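Local coordinates for uncharacterized protein (PDB 4QXZ), which is of unknown function but folds into a beta-barrel core resembling type VI secretion system proteins, joined to a two-helix pair, at residues G46-K51 with T56-E61. Numbering follows the deposited sequence.
Sequences GVIINK and TGWLLE
N50 lies over one face of the W58 indole in a beta hairpin whose two faces are packed differently. N50 CB sits 3.6 Å from the centroid of the six-membered ring of W58, over the ring face, a CH-pi contact. With CG anti to the backbone N (chi1 178°), the N50 amide is carried on across the same ring, stacked at only 19° between planes, and its ND2 comes within 3.8 Å of W58 CZ2. The packing continues along this face: I48 CG1 approaches W58 CE3 obliquely at 4.0 Å, and L60 CD1 reaches I48 CB from the directly opposed position of the non-hydrogen-bonded pair I48-L60. I48, W58 and L60 also touch strand 23-32, while F98 meets the W58 ring edge-to-face, so this is the side that packs into the barrel.

I48 and L60 are buried there, whereas on the reverse face V47, I49, K51, L59 and E61 all stay partly exposed. V47 CG1 rests 4.0 Å from E61 CB, but the carboxylate of E61 leads away; K51 CD lies 4.0 Å from L59 CB, and the bends beyond it turn CE and NZ. V47 additionally packs on T23 of the second subunit.

Between the faces, V47-E61 and I49-L59 are antiparallel hydrogen-bonded pairs, each with two N-H...O bonds. The I49 N to L59 O bond measures 2.8 Å, whereas toward the turn the K51 N to G57 O bond is bent to 131°. The outer edges are hydrogen-bonded through the backbone, I48 to F24 and L60 to F116, placing the hairpin within the curled sheet. Backbone polarity is thus met by strand pairing, while the flat stacking of the N50 amide on the indole probably lets a polar residue sit on this mainly apolar face.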
ATOM      1  N   GLY A  46       7.996   2.132  -1.728  1.00 47.82           N
ATOM      2  CA  GLY A  46       7.848   1.378  -0.498  1.00 43.77           C
ATOM      3  C   GLY A  46       6.489   0.746  -0.256  1.00 45.04           C
ATOM      4  O   GLY A  46       5.443   1.428  -0.238  1.00 40.85           O
ATOM      5  N   VAL A  47       6.507  -0.562  -0.011  1.00 43.24           N
ATOM      6  CA  VAL A  47       5.303  -1.275   0.429  1.00 46.46           C
ATOM      7  C   VAL A  47       5.602  -2.146   1.649  1.00 45.99           C
ATOM      8  O   VAL A  47       6.690  -2.731   1.768  1.00 45.34           O
ATOM      9  CB  VAL A  47       4.700  -2.155  -0.714  1.00 45.19           C
ATOM     10  CG1 VAL A  47       5.489  -3.443  -0.914  1.00 44.42           C
ATOM     11  CG2 VAL A  47       3.254  -2.485  -0.420  1.00 45.30           C
ATOM     12  N   ILE A  48       4.630  -2.268   2.542  1.00 44.63           N
ATOM     13  CA  ILE A  48       4.772  -3.206   3.651  1.00 44.77           C
ATOM     14  C   ILE A  48       3.487  -4.030   3.810  1.00 47.53           C
ATOM     15  O   ILE A  48       2.392  -3.473   3.870  1.00 46.44           O
ATOM     16  CB  ILE A  48       5.189  -2.469   4.950  1.00 43.45           C
ATOM     17  CG1 ILE A  48       5.431  -3.453   6.084  1.00 44.94           C
ATOM     18  CG2 ILE A  48       4.170  -1.429   5.372  1.00 41.89           C
ATOM     19  CD1 ILE A  48       6.124  -2.829   7.287  1.00 48.41           C
ATOM     20  N   ILE A  49       3.624  -5.354   3.863  1.00 50.09           N
ATOM     21  CA  ILE A  49       2.459  -6.245   3.927  1.00 56.61           C
ATOM     22  C   ILE A  49       2.377  -6.995   5.257  1.00 56.53           C
ATOM     23  O   ILE A  49       3.352  -7.585   5.725  1.00 52.56           O
ATOM     24  CB  ILE A  49       2.463  -7.332   2.815  1.00 62.48           C
ATOM     25  CG1 ILE A  49       3.112  -6.853   1.508  1.00 63.88           C
ATOM     26  CG2 ILE A  49       1.038  -7.789   2.531  1.00 67.07           C
ATOM     27  CD1 ILE A  49       3.448  -7.999   0.562  1.00 66.24           C
ATOM     28  N   ASN A  50       1.197  -6.995   5.852  1.00 60.29           N
ATOM     29  CA  ASN A  50       0.956  -7.796   7.042  1.00 61.95           C
ATOM     30  C   ASN A  50       0.706  -9.246   6.637  1.00 60.15           C
ATOM     31  O   ASN A  50      -0.366  -9.558   6.134  1.00 65.26           O
ATOM     32  CB  ASN A  50      -0.249  -7.230   7.790  1.00 63.63           C
ATOM     33  CG  ASN A  50      -0.620  -8.036   9.023  1.00 62.99           C
ATOM     34  OD1 ASN A  50      -0.083  -9.119   9.285  1.00 60.10           O
ATOM     35  ND2 ASN A  50      -1.560  -7.505   9.786  1.00 61.30           N
ATOM     36  N   LYS A  51       1.685 -10.109   6.831  1.00 57.67           N
ATOM     37  CA  LYS A  51       1.535 -11.515   6.551  1.00 58.92           C
ATOM     38  C   LYS A  51       1.065 -12.390   7.691  1.00 60.82           C
ATOM     39  O   LYS A  51       1.754 -13.283   8.078  1.00 57.17           O
ATOM     40  CB  LYS A  51       2.848 -12.086   6.072  1.00 64.94           C
ATOM     41  CG  LYS A  51       3.346 -11.467   4.784  1.00 69.73           C
ATOM     42  CD  LYS A  51       4.629 -12.117   4.295  1.00 68.25           C
ATOM     43  CE  LYS A  51       4.408 -13.526   3.770  1.00 71.61           C
ATOM     44  NZ  LYS A  51       3.613 -13.615   2.498  1.00 72.47           N
ATOM     45  N   THR A  56       4.025 -15.099   9.943  1.00 55.67           N
ATOM     46  CA  THR A  56       5.292 -14.791   9.348  1.00 55.33           C
ATOM     47  C   THR A  56       5.740 -13.343   9.550  1.00 54.83           C
ATOM     48  O   THR A  56       6.861 -12.991   9.278  1.00 55.05           O
ATOM     49  CB  THR A  56       5.267 -15.274   7.903  1.00 53.42           C
ATOM     50  OG1 THR A  56       5.064 -16.679   7.915  1.00 50.25           O
ATOM     51  CG2 THR A  56       6.508 -14.930   7.204  1.00 56.18           C
ATOM     52  N   GLY A  57       4.861 -12.539  10.109  1.00 48.33           N
ATOM     53  CA  GLY A  57       5.161 -11.178  10.497  1.00 49.13           C
ATOM     54  C   GLY A  57       4.748 -10.209   9.408  1.00 49.13           C
ATOM     55  O   GLY A  57       3.594 -10.212   8.966  1.00 45.35           O
ATOM     56  N   TRP A  58       5.683  -9.357   8.998  1.00 45.79           N
ATOM     57  CA  TRP A  58       5.422  -8.385   7.946  1.00 46.27           C
ATOM     58  C   TRP A  58       6.574  -8.391   6.958  1.00 45.01           C
ATOM     59  O   TRP A  58       7.696  -8.760   7.309  1.00 41.30           O
ATOM     60  CB  TRP A  58       5.287  -6.977   8.518  1.00 47.28           C
ATOM     61  CG  TRP A  58       4.262  -6.795   9.555  1.00 46.79           C
ATOM     62  CD1 TRP A  58       4.214  -7.384  10.769  1.00 45.40           C
ATOM     63  CD2 TRP A  58       3.137  -5.906   9.491  1.00 52.13           C
ATOM     64  NE1 TRP A  58       3.113  -6.942  11.469  1.00 46.23           N
ATOM     65  CE2 TRP A  58       2.433  -6.035  10.706  1.00 49.76           C
ATOM     66  CE3 TRP A  58       2.646  -5.024   8.514  1.00 54.17           C
ATOM     67  CZ2 TRP A  58       1.268  -5.307  10.983  1.00 53.06           C
ATOM     68  CZ3 TRP A  58       1.490  -4.289   8.787  1.00 56.30           C
ATOM     69  CH2 TRP A  58       0.815  -4.438  10.017  1.00 57.40           C
ATOM     70  N   LEU A  59       6.295  -7.967   5.728  1.00 46.05           N
ATOM     71  CA  LEU A  59       7.303  -7.937   4.675  1.00 48.52           C
ATOM     72  C   LEU A  59       7.396  -6.523   4.166  1.00 45.51           C
ATOM     73  O   LEU A  59       6.384  -5.956   3.766  1.00 44.09           O
ATOM     74  CB  LEU A  59       6.907  -8.874   3.539  1.00 53.20           C
ATOM     75  CG  LEU A  59       8.040  -9.515   2.731  1.00 58.70           C
ATOM     76  CD1 LEU A  59       9.022 -10.273   3.622  1.00 59.34           C
ATOM     77  CD2 LEU A  59       7.443 -10.452   1.688  1.00 61.80           C
ATOM     78  N   LEU A  60       8.595  -5.947   4.222  1.00 44.19           N
ATOM     79  CA  LEU A  60       8.820  -4.575   3.765  1.00 43.05           C
ATOM     80  C   LEU A  60       9.679  -4.652   2.528  1.00 41.48           C
ATOM     81  O   LEU A  60      10.729  -5.298   2.548  1.00 41.13           O
ATOM     82  CB  LEU A  60       9.521  -3.733   4.839  1.00 43.63           C
ATOM     83  CG  LEU A  60      10.073  -2.338   4.435  1.00 43.44           C
ATOM     84  CD1 LEU A  60       8.937  -1.382   4.137  1.00 40.02           C
ATOM     85  CD2 LEU A  60      11.004  -1.734   5.487  1.00 42.35           C
ATOM     86  N   GLU A  61       9.214  -4.024   1.451  1.00 43.47           N
ATOM     87  CA  GLU A  61      10.007  -3.888   0.225  1.00 45.65           C
ATOM     88  C   GLU A  61      10.187  -2.413  -0.075  1.00 44.47           C
ATOM     89  O   GLU A  61       9.200  -1.673  -0.153  1.00 44.40           O
ATOM     90  CB  GLU A  61       9.339  -4.585  -0.959  1.00 49.68           C
ATOM     91  CG  GLU A  61      10.271  -4.743  -2.167  1.00 57.28           C
ATOM     92  CD  GLU A  61       9.696  -5.595  -3.307  1.00 60.52           C
ATOM     93  OE1 GLU A  61       9.048  -6.622  -3.030  1.00 58.72           O
ATOM     94  OE2 GLU A  61       9.909  -5.243  -4.496  1.00 65.03           O
TER